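Local coordinates for protein NAD-dependent epimerase/dehydratase (Veillonella parvula DSM 2008, PDB 3R6D) that probably binds a nicotinamide dinucleotide on a Rossmann-type domain and works as an NAD-dependent epimerase or dehydratase on an unidentified substrate, at residues A[106-111]-A[121-126]; A[112-117]-A[173-178]; A[150-155]-A[206-211]. All coordinates share one frame; numbering follows the deposited sequence.

Interaction 1 of 3, residues A[106-111]-A[121-126]; sequences VSMAGL and KWTFDN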
ATOM      1  N   VAL A 106      -0.548  -2.140  -1.355  1.00  8.41           N
ATOM      2  CA  VAL A 106       0.487  -2.851  -0.659  1.00  8.34           C
ATOM      3  C   VAL A 106       0.253  -4.347  -0.668  1.00  8.13           C
ATOM      4  O   VAL A 106      -0.793  -4.807  -0.206  1.00  9.20           O
ATOM      5  CB  VAL A 106       0.574  -2.325   0.777  1.00  8.77           C
ATOM      6  CG1 VAL A 106       1.361  -3.263   1.635  1.00 10.98           C
ATOM      7  CG2 VAL A 106       1.206  -0.915   0.759  1.00 11.42           C
ATOM      8  N   SER A 107       1.253  -5.092  -1.138  1.00  8.25           N
ATOM      9  CA  SER A 107       1.234  -6.544  -1.139  1.00  8.69           C
ATOM     10  C   SER A 107       2.521  -7.056  -0.537  1.00  8.69           C
ATOM     11  O   SER A 107       3.317  -6.297   0.014  1.00 11.80           O
ATOM     12  CB  SER A 107       1.017  -7.001  -2.583  1.00  9.50           C
ATOM     13  OG  SER A 107       0.867  -8.387  -2.689  1.00 10.85           O
HETATM   14  N   MSE A 108       2.706  -8.363  -0.565  1.00  9.99           N
HETATM   15  CA  MSE A 108       3.882  -8.977   0.051  1.00 10.33           C
HETATM   16  C   MSE A 108       4.888  -9.376  -1.027  1.00  9.88           C
HETATM   17  O   MSE A 108       4.536  -9.894  -2.104  1.00 10.15           O
HETATM   18  CB  MSE A 108       3.498 -10.186   0.917  1.00 11.62           C
HETATM   19  CG  MSE A 108       2.774 -11.269   0.185  1.00 12.69           C
HETATM   20 SE   MSE A 108       2.484 -12.863   1.315  0.75 12.01          SE
HETATM   21  CE  MSE A 108       4.313 -13.501   1.317  1.00 15.10           C
ATOM     22  N   ALA A 109       6.156  -9.181  -0.709  1.00  9.80           N
ATOM     23  CA  ALA A 109       7.229  -9.780  -1.489  1.00  9.55           C
ATOM     24  C   ALA A 109       7.246 -11.308  -1.280  1.00  9.96           C
ATOM     25  O   ALA A 109       6.873 -11.803  -0.209  1.00 11.22           O
ATOM     26  CB  ALA A 109       8.556  -9.186  -1.064  1.00 10.87           C
ATOM     27  N   GLY A 110       7.685 -12.020  -2.309  1.00  9.35           N
ATOM     28  CA  GLY A 110       7.886 -13.458  -2.259  1.00 10.62           C
ATOM     29  C   GLY A 110       6.932 -14.273  -3.091  1.00 10.88           C
ATOM     30  O   GLY A 110       7.155 -15.486  -3.236  1.00 11.81           O
ATOM     31  N   LEU A 111       5.900 -13.633  -3.661  1.00 11.88           N
ATOM     32  CA  LEU A 111       4.874 -14.320  -4.502  1.00 12.68           C
ATOM     33  C   LEU A 111       5.184 -14.346  -6.026  1.00 12.85           C
ATOM     34  O   LEU A 111       4.386 -14.867  -6.822  1.00 14.11           O
ATOM     35  CB  LEU A 111       3.505 -13.701  -4.275  1.00 12.01           C
ATOM     36  CG  LEU A 111       2.981 -13.568  -2.864  1.00 11.94           C
ATOM     37  CD1 LEU A 111       1.590 -12.943  -2.943  1.00 14.34           C
ATOM     38  CD2 LEU A 111       2.999 -14.947  -2.156  1.00 15.27           C
ATOM     39  N   LYS A 121      11.987 -19.528   2.318  1.00 14.03           N
ATOM     40  CA  LYS A 121      11.496 -20.568   3.237  1.00 14.99           C
ATOM     41  C   LYS A 121      11.121 -19.961   4.581  1.00 14.11           C
ATOM     42  O   LYS A 121      10.056 -20.279   5.144  1.00 14.85           O
ATOM     43  CB  LYS A 121      12.551 -21.655   3.421  1.00 16.03           C
ATOM     44  CG  LYS A 121      12.096 -22.752   4.373  1.00 20.46           C
ATOM     45  CD  LYS A 121      13.128 -23.896   4.394  1.00 22.87           C
ATOM     46  CE  LYS A 121      12.820 -24.936   5.456  1.00 27.19           C
ATOM     47  NZ  LYS A 121      12.900 -24.354   6.840  1.00 30.11           N
ATOM     48  N   TRP A 122      11.942 -19.044   5.097  1.00 14.74           N
ATOM     49  CA  TRP A 122      11.618 -18.396   6.367  1.00 14.90           C
ATOM     50  C   TRP A 122      10.287 -17.658   6.248  1.00 14.40           C
ATOM     51  O   TRP A 122       9.438 -17.715   7.147  1.00 14.38           O
ATOM     52  CB  TRP A 122      12.732 -17.442   6.795  1.00 14.86           C
ATOM     53  CG  TRP A 122      12.532 -16.976   8.217  1.00 15.76           C
ATOM     54  CD1 TRP A 122      13.034 -17.577   9.363  1.00 17.76           C
ATOM     55  CD2 TRP A 122      11.781 -15.843   8.653  1.00 16.76           C
ATOM     56  NE1 TRP A 122      12.643 -16.875  10.459  1.00 18.05           N
ATOM     57  CE2 TRP A 122      11.860 -15.816  10.073  1.00 16.23           C
ATOM     58  CE3 TRP A 122      11.030 -14.858   7.993  1.00 15.65           C
ATOM     59  CZ2 TRP A 122      11.206 -14.839  10.852  1.00 17.98           C
ATOM     60  CZ3 TRP A 122      10.384 -13.863   8.776  1.00 16.80           C
ATOM     61  CH2 TRP A 122      10.484 -13.870  10.190  1.00 18.96           C
ATOM     62  N   THR A 123      10.093 -16.950   5.134  1.00 13.77           N
ATOM     63  CA  THR A 123       8.878 -16.189   4.925  1.00 13.16           C
ATOM     64  C   THR A 123       7.638 -17.083   5.028  1.00 12.95           C
ATOM     65  O   THR A 123       6.705 -16.793   5.782  1.00 13.67           O
ATOM     66  CB  THR A 123       8.944 -15.449   3.574  1.00 12.86           C
ATOM     67  OG1 THR A 123       9.952 -14.453   3.676  1.00 12.73           O
ATOM     68  CG2 THR A 123       7.615 -14.795   3.197  1.00 13.35           C
ATOM     69  N   PHE A 124       7.645 -18.201   4.290  1.00 13.62           N
ATOM     70  CA  PHE A 124       6.474 -19.080   4.303  1.00 14.54           C
ATOM     71  C   PHE A 124       6.322 -19.890   5.591  1.00 15.81           C
ATOM     72  O   PHE A 124       5.206 -20.229   5.971  1.00 16.46           O
ATOM     73  CB  PHE A 124       6.427 -19.921   3.023  1.00 14.14           C
ATOM     74  CG  PHE A 124       6.251 -19.065   1.806  1.00 14.41           C
ATOM     75  CD1 PHE A 124       5.131 -18.226   1.696  1.00 17.51           C
ATOM     76  CD2 PHE A 124       7.175 -19.057   0.797  1.00 14.29           C
ATOM     77  CE1 PHE A 124       4.942 -17.395   0.606  1.00 17.24           C
ATOM     78  CE2 PHE A 124       7.013 -18.207  -0.311  1.00 16.07           C
ATOM     79  CZ  PHE A 124       5.895 -17.381  -0.415  1.00 14.22           C
ATOM     80  N   ASP A 125       7.425 -20.124   6.291  1.00 16.24           N
ATOM     81  CA  ASP A 125       7.381 -20.739   7.612  1.00 18.19           C
ATOM     82  C   ASP A 125       6.695 -19.825   8.621  1.00 18.06           C
ATOM     83  O   ASP A 125       6.250 -20.279   9.669  1.00 19.46           O
ATOM     84  CB  ASP A 125       8.795 -21.031   8.120  1.00 18.83           C
ATOM     85  CG  ASP A 125       9.466 -22.230   7.443  1.00 23.39           C
ATOM     86  OD1 ASP A 125       8.836 -22.965   6.634  1.00 27.02           O
ATOM     87  OD2 ASP A 125      10.670 -22.441   7.733  1.00 27.63           O
ATOM     88  N   ASN A 126       6.616 -18.532   8.319  1.00 16.63           N
ATOM     89  CA  ASN A 126       6.141 -17.531   9.276  1.00 16.23           C
ATOM     90  C   ASN A 126       4.868 -16.811   8.859  1.00 16.60           C
ATOM     91  O   ASN A 126       4.534 -15.751   9.402  1.00 17.79           O
ATOM     92  CB  ASN A 126       7.281 -16.537   9.589  1.00 16.84           C
ATOM     93  CG  ASN A 126       8.283 -17.146  10.550  1.00 18.51           C
ATOM     94  OD1 ASN A 126       8.096 -17.090  11.769  1.00 22.25           O
ATOM     95  ND2 ASN A 126       9.305 -17.789  10.014  1.00 17.76           N
TER

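Interaction 2 of 3, residues A[112-117]-A[173-178]; sequences SGEFPV and AQFNDA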
ATOM      1  N   SER A 112       6.303 -13.767  -6.440  1.00 12.49           N
ATOM      2  CA  SER A 112       6.741 -13.764  -7.853  1.00 13.37           C
ATOM      3  C   SER A 112       8.085 -14.472  -7.971  1.00 14.70           C
ATOM      4  O   SER A 112       8.884 -14.179  -8.909  1.00 16.15           O
ATOM      5  CB  SER A 112       6.893 -12.317  -8.343  1.00 14.11           C
ATOM      6  OG  SER A 112       5.649 -11.622  -8.272  1.00 14.46           O
ATOM      7  N   GLY A 113       8.345 -15.446  -7.088  1.00 14.90           N
ATOM      8  CA  GLY A 113       9.629 -16.181  -7.116  1.00 15.70           C
ATOM      9  C   GLY A 113      10.859 -15.323  -6.902  1.00 15.29           C
ATOM     10  O   GLY A 113      11.971 -15.688  -7.332  1.00 17.22           O
ATOM     11  N   GLU A 114      10.716 -14.187  -6.217  1.00 12.34           N
ATOM     12  CA  GLU A 114      11.797 -13.226  -6.225  1.00 11.13           C
ATOM     13  C   GLU A 114      12.756 -13.354  -5.036  1.00 12.25           C
ATOM     14  O   GLU A 114      13.845 -12.780  -5.082  1.00 12.29           O
ATOM     15  CB  GLU A 114      11.261 -11.773  -6.387  1.00 11.91           C
ATOM     16  CG  GLU A 114      10.525 -11.167  -5.201  1.00 10.77           C
ATOM     17  CD  GLU A 114       9.051 -11.447  -5.152  1.00  9.83           C
ATOM     18  OE1 GLU A 114       8.624 -12.614  -5.323  1.00 10.48           O
ATOM     19  OE2 GLU A 114       8.289 -10.496  -4.862  1.00  9.95           O
ATOM     20  N   PHE A 115      12.371 -14.037  -3.958  1.00 11.64           N
ATOM     21  CA  PHE A 115      13.248 -14.157  -2.792  1.00 12.31           C
ATOM     22  C   PHE A 115      14.249 -15.295  -3.007  1.00 12.65           C
ATOM     23  O   PHE A 115      13.912 -16.309  -3.619  1.00 12.10           O
ATOM     24  CB  PHE A 115      12.425 -14.512  -1.528  1.00 12.09           C
ATOM     25  CG  PHE A 115      11.815 -13.341  -0.774  1.00 11.66           C
ATOM     26  CD1 PHE A 115      12.375 -12.074  -0.755  1.00 13.27           C
ATOM     27  CD2 PHE A 115      10.720 -13.581   0.037  1.00 12.10           C
ATOM     28  CE1 PHE A 115      11.803 -11.036   0.032  1.00 11.79           C
ATOM     29  CE2 PHE A 115      10.174 -12.558   0.802  1.00 12.34           C
ATOM     30  CZ  PHE A 115      10.729 -11.294   0.826  1.00 11.15           C
ATOM     31  N   PRO A 116      15.446 -15.189  -2.439  1.00 13.13           N
ATOM     32  CA  PRO A 116      16.389 -16.302  -2.406  1.00 13.53           C
ATOM     33  C   PRO A 116      15.897 -17.405  -1.486  1.00 13.31           C
ATOM     34  O   PRO A 116      14.975 -17.195  -0.694  1.00 13.08           O
ATOM     35  CB  PRO A 116      17.669 -15.659  -1.903  1.00 14.74           C
ATOM     36  CG  PRO A 116      17.201 -14.533  -1.014  1.00 14.80           C
ATOM     37  CD  PRO A 116      15.899 -14.040  -1.645  1.00 14.30           C
ATOM     38  N   VAL A 117      16.520 -18.584  -1.573  1.00 13.90           N
ATOM     39  CA  VAL A 117      15.967 -19.790  -0.985  1.00 15.14           C
ATOM     40  C   VAL A 117      15.691 -19.669   0.512  1.00 14.24           C
ATOM     41  O   VAL A 117      14.572 -19.984   0.988  1.00 14.08           O
ATOM     42  CB  VAL A 117      16.887 -21.015  -1.261  1.00 16.18           C
ATOM     43  CG1 VAL A 117      16.426 -22.211  -0.449  1.00 18.98           C
ATOM     44  CG2 VAL A 117      16.843 -21.382  -2.738  1.00 18.53           C
ATOM     45  N   ALA A 173      13.427  -8.985 -10.958  1.00 13.51           N
ATOM     46  CA  ALA A 173      14.744  -8.863 -10.338  1.00 13.50           C
ATOM     47  C   ALA A 173      14.803  -9.660  -9.028  1.00 13.43           C
ATOM     48  O   ALA A 173      13.794  -9.869  -8.344  1.00 11.85           O
ATOM     49  CB  ALA A 173      15.050  -7.434 -10.089  1.00 15.16           C
ATOM     50  N   GLN A 174      15.990 -10.129  -8.676  0.50 13.72           N
ATOM     51  CA  GLN A 174      16.211 -10.715  -7.354  0.50 12.92           C
ATOM     52  C   GLN A 174      15.818  -9.722  -6.299  0.50 12.84           C
ATOM     53  O   GLN A 174      16.145  -8.548  -6.403  0.50 14.35           O
ATOM     54  CB  GLN A 174      17.698 -10.960  -7.131  0.50 13.25           C
ATOM     55  CG  GLN A 174      18.317 -11.885  -8.113  0.50 12.71           C
ATOM     56  CD  GLN A 174      19.779 -12.057  -7.895  0.50 10.13           C
ATOM     57  OE1 GLN A 174      20.242 -12.168  -6.762  0.50 13.38           O
ATOM     58  NE2 GLN A 174      20.520 -12.126  -8.987  0.50 13.11           N
ATOM     59  N   PHE A 175      15.125 -10.202  -5.274  1.00 12.06           N
ATOM     60  CA  PHE A 175      14.754  -9.365  -4.124  1.00 11.52           C
ATOM     61  C   PHE A 175      15.437  -9.991  -2.906  1.00 10.42           C
ATOM     62  O   PHE A 175      14.943 -10.963  -2.329  1.00 11.65           O
ATOM     63  CB  PHE A 175      13.227  -9.377  -3.970  1.00 11.71           C
ATOM     64  CG  PHE A 175      12.657  -8.321  -3.038  1.00 10.58           C
ATOM     65  CD1 PHE A 175      11.438  -7.748  -3.336  1.00 10.91           C
ATOM     66  CD2 PHE A 175      13.216  -8.010  -1.800  1.00 12.68           C
ATOM     67  CE1 PHE A 175      10.859  -6.823  -2.520  1.00 11.72           C
ATOM     68  CE2 PHE A 175      12.615  -7.050  -0.976  1.00 12.67           C
ATOM     69  CZ  PHE A 175      11.419  -6.451  -1.370  1.00 11.76           C
ATOM     70  N   ASN A 176      16.590  -9.441  -2.536  1.00 10.81           N
ATOM     71  CA  ASN A 176      17.395 -10.049  -1.489  1.00 11.74           C
ATOM     72  C   ASN A 176      17.269  -9.368  -0.131  1.00 11.48           C
ATOM     73  O   ASN A 176      17.818  -9.864   0.869  1.00 13.48           O
ATOM     74  CB  ASN A 176      18.850 -10.089  -1.953  1.00 12.46           C
ATOM     75  CG  ASN A 176      19.043 -10.993  -3.157  1.00 14.33           C
ATOM     76  OD1 ASN A 176      19.725 -10.645  -4.142  1.00 18.00           O
ATOM     77  ND2 ASN A 176      18.454 -12.140  -3.091  1.00 14.39           N
ATOM     78  N   ASP A 177      16.542  -8.261  -0.066  1.00 11.12           N
ATOM     79  CA  ASP A 177      16.415  -7.520   1.194  1.00 10.98           C
ATOM     80  C   ASP A 177      15.403  -8.191   2.117  1.00 10.63           C
ATOM     81  O   ASP A 177      14.225  -8.360   1.734  1.00 10.73           O
ATOM     82  CB  ASP A 177      15.979  -6.072   0.936  1.00 11.22           C
ATOM     83  CG  ASP A 177      16.973  -5.285   0.133  1.00 12.25           C
ATOM     84  OD1 ASP A 177      18.189  -5.638   0.068  1.00 13.13           O
ATOM     85  OD2 ASP A 177      16.528  -4.262  -0.482  1.00 12.53           O
ATOM     86  N   ALA A 178      15.834  -8.513   3.344  1.00 11.07           N
ATOM     87  CA  ALA A 178      15.026  -9.257   4.295  1.00 11.15           C
ATOM     88  C   ALA A 178      14.111  -8.371   5.117  1.00 10.23           C
ATOM     89  O   ALA A 178      13.264  -8.895   5.860  1.00 10.90           O
ATOM     90  CB  ALA A 178      15.909 -10.083   5.216  1.00 11.70           C
TER

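Interaction 3 of 3, residues A[150-155]-A[206-211]; sequences TILRLT and IGVGEP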
ATOM      1  N   THR A 150      -0.188   0.549  -9.154  1.00  8.48           N
ATOM      2  CA  THR A 150       1.175   0.212  -8.740  1.00  8.49           C
ATOM      3  C   THR A 150       1.047  -0.696  -7.526  1.00  7.45           C
ATOM      4  O   THR A 150       0.442  -0.285  -6.512  1.00  9.08           O
ATOM      5  CB  THR A 150       1.993   1.461  -8.305  1.00  8.49           C
ATOM      6  OG1 THR A 150       1.825   2.533  -9.251  1.00  9.53           O
ATOM      7  CG2 THR A 150       3.455   1.089  -8.144  1.00 10.56           C
ATOM      8  N   ILE A 151       1.576  -1.911  -7.627  1.00  7.47           N
ATOM      9  CA  ILE A 151       1.648  -2.801  -6.477  1.00  7.70           C
ATOM     10  C   ILE A 151       3.004  -2.604  -5.847  1.00  7.81           C
ATOM     11  O   ILE A 151       4.024  -2.591  -6.552  1.00  8.77           O
ATOM     12  CB  ILE A 151       1.403  -4.257  -6.901  1.00  8.20           C
ATOM     13  CG1 ILE A 151      -0.061  -4.427  -7.390  1.00  9.29           C
ATOM     14  CG2 ILE A 151       1.770  -5.210  -5.756  1.00  9.01           C
ATOM     15  CD1 ILE A 151      -0.283  -5.724  -8.133  1.00 12.15           C
ATOM     16  N   LEU A 152       3.049  -2.436  -4.516  1.00  7.72           N
ATOM     17  CA  LEU A 152       4.311  -2.368  -3.773  1.00  7.89           C
ATOM     18  C   LEU A 152       4.494  -3.676  -3.047  1.00  7.27           C
ATOM     19  O   LEU A 152       3.719  -4.016  -2.151  1.00  8.62           O
ATOM     20  CB  LEU A 152       4.291  -1.160  -2.794  1.00  8.91           C
ATOM     21  CG  LEU A 152       4.073   0.196  -3.507  1.00  9.83           C
ATOM     22  CD1 LEU A 152       3.998   1.264  -2.420  1.00 13.88           C
ATOM     23  CD2 LEU A 152       5.157   0.472  -4.502  1.00 11.34           C
ATOM     24  N   ARG A 153       5.483  -4.462  -3.477  1.00  7.34           N
ATOM     25  CA  ARG A 153       5.794  -5.740  -2.847  1.00  7.37           C
ATOM     26  C   ARG A 153       6.733  -5.516  -1.671  1.00  7.69           C
ATOM     27  O   ARG A 153       7.914  -5.243  -1.876  1.00  9.12           O
ATOM     28  CB  ARG A 153       6.421  -6.714  -3.850  1.00  8.01           C
ATOM     29  CG  ARG A 153       5.466  -7.166  -4.944  1.00  8.42           C
ATOM     30  CD  ARG A 153       6.164  -7.980  -6.010  1.00  8.61           C
ATOM     31  NE  ARG A 153       6.937  -7.149  -6.920  1.00  9.21           N
ATOM     32  CZ  ARG A 153       8.255  -7.233  -7.120  1.00  8.90           C
ATOM     33  NH1 ARG A 153       9.028  -8.007  -6.339  1.00  9.68           N
ATOM     34  NH2 ARG A 153       8.823  -6.494  -8.079  1.00  9.66           N
ATOM     35  N   LEU A 154       6.195  -5.573  -0.450  1.00  7.98           N
ATOM     36  CA  LEU A 154       6.999  -5.234   0.730  1.00  8.23           C
ATOM     37  C   LEU A 154       7.615  -6.462   1.321  1.00  8.83           C
ATOM     38  O   LEU A 154       6.942  -7.485   1.482  1.00  9.18           O
ATOM     39  CB  LEU A 154       6.152  -4.531   1.788  1.00  9.08           C
ATOM     40  CG  LEU A 154       5.348  -3.309   1.298  1.00  9.05           C
ATOM     41  CD1 LEU A 154       4.719  -2.601   2.480  1.00  9.93           C
ATOM     42  CD2 LEU A 154       6.241  -2.329   0.508  1.00  9.42           C
ATOM     43  N   THR A 155       8.900  -6.346   1.694  1.00  9.64           N
ATOM     44  CA  THR A 155       9.556  -7.350   2.517  1.00 10.38           C
ATOM     45  C   THR A 155       9.149  -7.124   4.001  1.00 10.53           C
ATOM     46  O   THR A 155       8.194  -6.395   4.254  1.00 11.47           O
ATOM     47  CB  THR A 155      11.038  -7.381   2.218  1.00 10.15           C
ATOM     48  OG1 THR A 155      11.625  -8.487   2.929  1.00 10.35           O
ATOM     49  CG2 THR A 155      11.752  -6.066   2.571  1.00 10.67           C
ATOM     50  N   ILE A 206       6.357  -3.328  -7.919  1.00  9.13           N
ATOM     51  CA  ILE A 206       7.711  -2.894  -7.574  1.00  9.88           C
ATOM     52  C   ILE A 206       7.998  -3.323  -6.130  1.00  8.38           C
ATOM     53  O   ILE A 206       7.208  -3.031  -5.230  1.00  9.38           O
ATOM     54  CB  ILE A 206       7.809  -1.340  -7.717  1.00 10.99           C
ATOM     55  CG1 ILE A 206       7.429  -0.883  -9.137  1.00 13.72           C
ATOM     56  CG2 ILE A 206       9.212  -0.818  -7.376  1.00 13.98           C
ATOM     57  CD1 ILE A 206       8.156  -1.582 -10.265  1.00 18.74           C
ATOM     58  N   GLY A 207       9.133  -3.992  -5.901  1.00  8.52           N
ATOM     59  CA  GLY A 207       9.528  -4.340  -4.536  1.00  9.32           C
ATOM     60  C   GLY A 207      10.117  -3.131  -3.816  1.00  9.44           C
ATOM     61  O   GLY A 207      10.709  -2.242  -4.456  1.00 10.24           O
ATOM     62  N   VAL A 208       9.964  -3.099  -2.497  1.00  8.70           N
ATOM     63  CA  VAL A 208      10.523  -2.016  -1.680  1.00  9.55           C
ATOM     64  C   VAL A 208      11.289  -2.684  -0.537  1.00  9.40           C
ATOM     65  O   VAL A 208      10.695  -3.420   0.259  1.00  9.79           O
ATOM     66  CB  VAL A 208       9.427  -1.066  -1.130  1.00  9.30           C
ATOM     67  CG1 VAL A 208      10.098   0.134  -0.482  1.00 11.37           C
ATOM     68  CG2 VAL A 208       8.499  -0.564  -2.226  1.00 10.79           C
ATOM     69  N   GLY A 209      12.598  -2.398  -0.471  1.00 10.22           N
ATOM     70  CA  GLY A 209      13.432  -3.054   0.522  1.00 10.45           C
ATOM     71  C   GLY A 209      14.471  -2.107   1.085  1.00 11.35           C
ATOM     72  O   GLY A 209      14.807  -1.096   0.446  1.00 11.78           O
ATOM     73  N   GLU A 210      15.013  -2.451   2.257  1.00 11.63           N
ATOM     74  CA  GLU A 210      16.109  -1.691   2.859  1.00 12.60           C
ATOM     75  C   GLU A 210      17.439  -2.169   2.273  1.00 12.83           C
ATOM     76  O   GLU A 210      17.794  -3.341   2.405  1.00 13.03           O
ATOM     77  CB  GLU A 210      16.100  -1.906   4.362  1.00 13.18           C
ATOM     78  CG  GLU A 210      17.247  -1.187   5.108  1.00 14.10           C
ATOM     79  CD  GLU A 210      17.228  -1.444   6.593  1.00 15.74           C
ATOM     80  OE1 GLU A 210      16.191  -1.793   7.155  1.00 18.30           O
ATOM     81  OE2 GLU A 210      18.284  -1.265   7.216  1.00 21.12           O
ATOM     82  N   PRO A 211      18.193  -1.253   1.636  1.00 14.22           N
ATOM     83  CA  PRO A 211      19.480  -1.671   1.092  1.00 15.70           C
ATOM     84  C   PRO A 211      20.374  -2.277   2.180  1.00 16.44           C
ATOM     85  O   PRO A 211      20.348  -1.824   3.313  1.00 17.11           O
ATOM     86  CB  PRO A 211      20.083  -0.373   0.578  1.00 16.44           C
ATOM     87  CG  PRO A 211      18.878   0.513   0.249  1.00 16.83           C
ATOM     88  CD  PRO A 211      17.888   0.168   1.344  1.00 14.55           C
TER

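Interaction 1 of 3, residues A[106-111]-A[121-126]
The carbonyl of Gly110 meets one edge of the Phe124 ring, while the terminal methyl of Met108, modelled as selenomethionine, comes obliquely to CE1 of the same ring and the methyl of Thr123 closes in beside it. Met108 carries its CG between the backbone N and the carbonyl carbon (chi1 58°), runs on extended through chi2 and then bends at chi3, which delivers CE to the junction of the two helix residues. There Met108 CE lies 4.0 Å from Thr123 CG2 and equally 4.0 Å from Phe124 CE1. Met108 and Thr123 pass each other in opposite directions, their end methyls touching. The Gly110 contact is closer: its O sits in the ring plane at the edge, 3.6 Å from Phe124 CZ, where the slightly positive rim hydrogens would suit a carbonyl oxygen. Glycine fits this turn because, at its positive phi, a CB would be jammed against the carbonyl O of Ala109. Leu111 completes this cluster more loosely, CD2 standing 4.2 Å from Phe124 CZ near the ring plane.

No hydrogen bond joins the two segments; Lys121, Asp125, Asn126 and Thr123 bond within the helix segment or to residues outside the contact. On the exposed side, Lys121 NZ and Asp125 OD2 form a salt bridge of 3.1 Å one turn apart. Close by, Asn126 ND2 folds back onto Trp122 O at 2.9 Å in a nearly straight bond, Trp122 O lying in the plane of the Asn126 amide. Thr123 OG1, by contrast, turns to Leu119 O and Trp156 NE1. Through the apolar contacts helix 117-125 packs on the turn leaving strand 102-108; Val132 of helix 129-144 touches both Leu111 and Phe124, and strand 148-158 lies alongside strand 102-108.

Interaction 2 of 3, residues A[112-117]-A[173-178]
Glu114 and Phe175 are brought side by side by two different first torsions: Glu114 holds its CG between the backbone N and the carbonyl carbon (chi1 71°) and then bends at chi2, whereas Phe175 swings its ring opposite its own backbone N (chi1 -167°). As a result the CG methylene of Glu114 rests 3.5 Å from Phe175 CB and reaches the ring obliquely at CD1. Their backbones are joined directly as well, Phe175 N donating to Glu114 O over 2.9 Å in a fairly straight bond.

Phe115 enters from the next position along the loop. Its edge meets the face of Phe175 in a T-shaped stack, the planes 76° apart, with Phe115 CE1 3.8 Å from Phe175 CD2. The Phe175 carbonyl also lies at an edge of Phe115: its O is in the ring plane, 3.2 Å from Phe115 CD1. Pro116 borders that oxygen too, its CD 3.3 Å from Phe175 O, and its ring packs against the end of the Asn176 side chain.

The carboxylate beyond CG of Glu114 is taken up by polar partners. OE1 accepts Ser112 N at 2.8 Å on its syn side, while OE2 takes the Gly110 N-H and forms a salt bridge with Arg153. Replacing Glu114 by an alanine would probably leave Arg153 without this carboxylate mate, deprive the Gly110 and Ser112 N-H groups of an acceptor, and open a gap beside Phe175 CB.

Pro116 is the N-cap of helix 117-125, so the pairing ties the approach to that helix to the loop before strand 179-181. Residues 112-117 follow the carboxyl end of parallel strand 102-108, the edge of a Rossmann fold where cofactor and substrate sites commonly lie.

Interaction 3 of 3, residues A[150-155]-A[206-211]
Ile206 O is approached by two groups of the neighbouring strand: Arg153 N, which donates a 2.8 Å hydrogen bond to Ile206 O, and Leu152 CA, whose hydrogen makes a longer CH...O contact of 3.3 Å. This is parallel beta pairing within the Rossmann-type sheet, strands 148-158 and 204-209 running in the same sense with a local twist of 38° between the axes of their segments. Before it, Ile206 N bonds to Ile151 O at 2.8 Å. Beyond it, Arg153 O repeats the double pattern, taking Val208 N at 3.0 Å and the CA hydrogen of Gly207.

On one face of the sheet Leu152, Leu154 and Val208 gather. Leu154 and Val208 point the same way side by side, Leu154 CD2 3.8 Å from Val208 CB, while Leu152 CD2 comes across to Val208 CG2. Helix 182-193 covers the two leucines.

The other face belongs to Arg153. Its chain bends back at chi3 (-77°) and spreads the guanidinium over the Ile206-Gly207 peptide, with Gly207 N offset toward the rim. Arg153 NH2 and Gly207 N, 3.3 Å apart, are both donors, so the closeness is contact over the face and not a hydrogen bond. The lack of a side chain at Gly207 makes room, for a CB there would stand 3.4 Å from Arg153 NH1. NH2 bonds to Ser205 O, one residue before Ile206 on the same strand, and NH1 reaches the Glu114 carboxylate, which together probably limit the rotation of the group.

Where strand 148-158 leaves the pairing, Thr155 sends OG1 to Asp177 O, while its other branch, CG2, lies 3.7 Å from Val208 O, a buried carbonyl oxygen for which the model offers no hydrogen-bond donor.

Interaction 3 lies deepest, inside the sheet and built on regular backbone bonds, with every touching residue buried. Interaction 1, farther from the chain's centre, is still a buried contact, whereas interaction 2, between loops, is partly buried. Interaction 1 has no hydrogen bond across its segments and rests on side-chain methyls, with one carbonyl at a ring edge; interaction 2 mixes a single backbone bond with aromatic stacking. Strand 102-108 of interaction 1 is the sheet neighbour of strand 148-158 in interaction 3, probably bonded from Ser107 N to Leu152 O. The Glu114-Arg153 salt bridge connects interactions 2 and 3, and Phe115 packs on Ala109 and Thr123, bringing interactions 1 and 2 together.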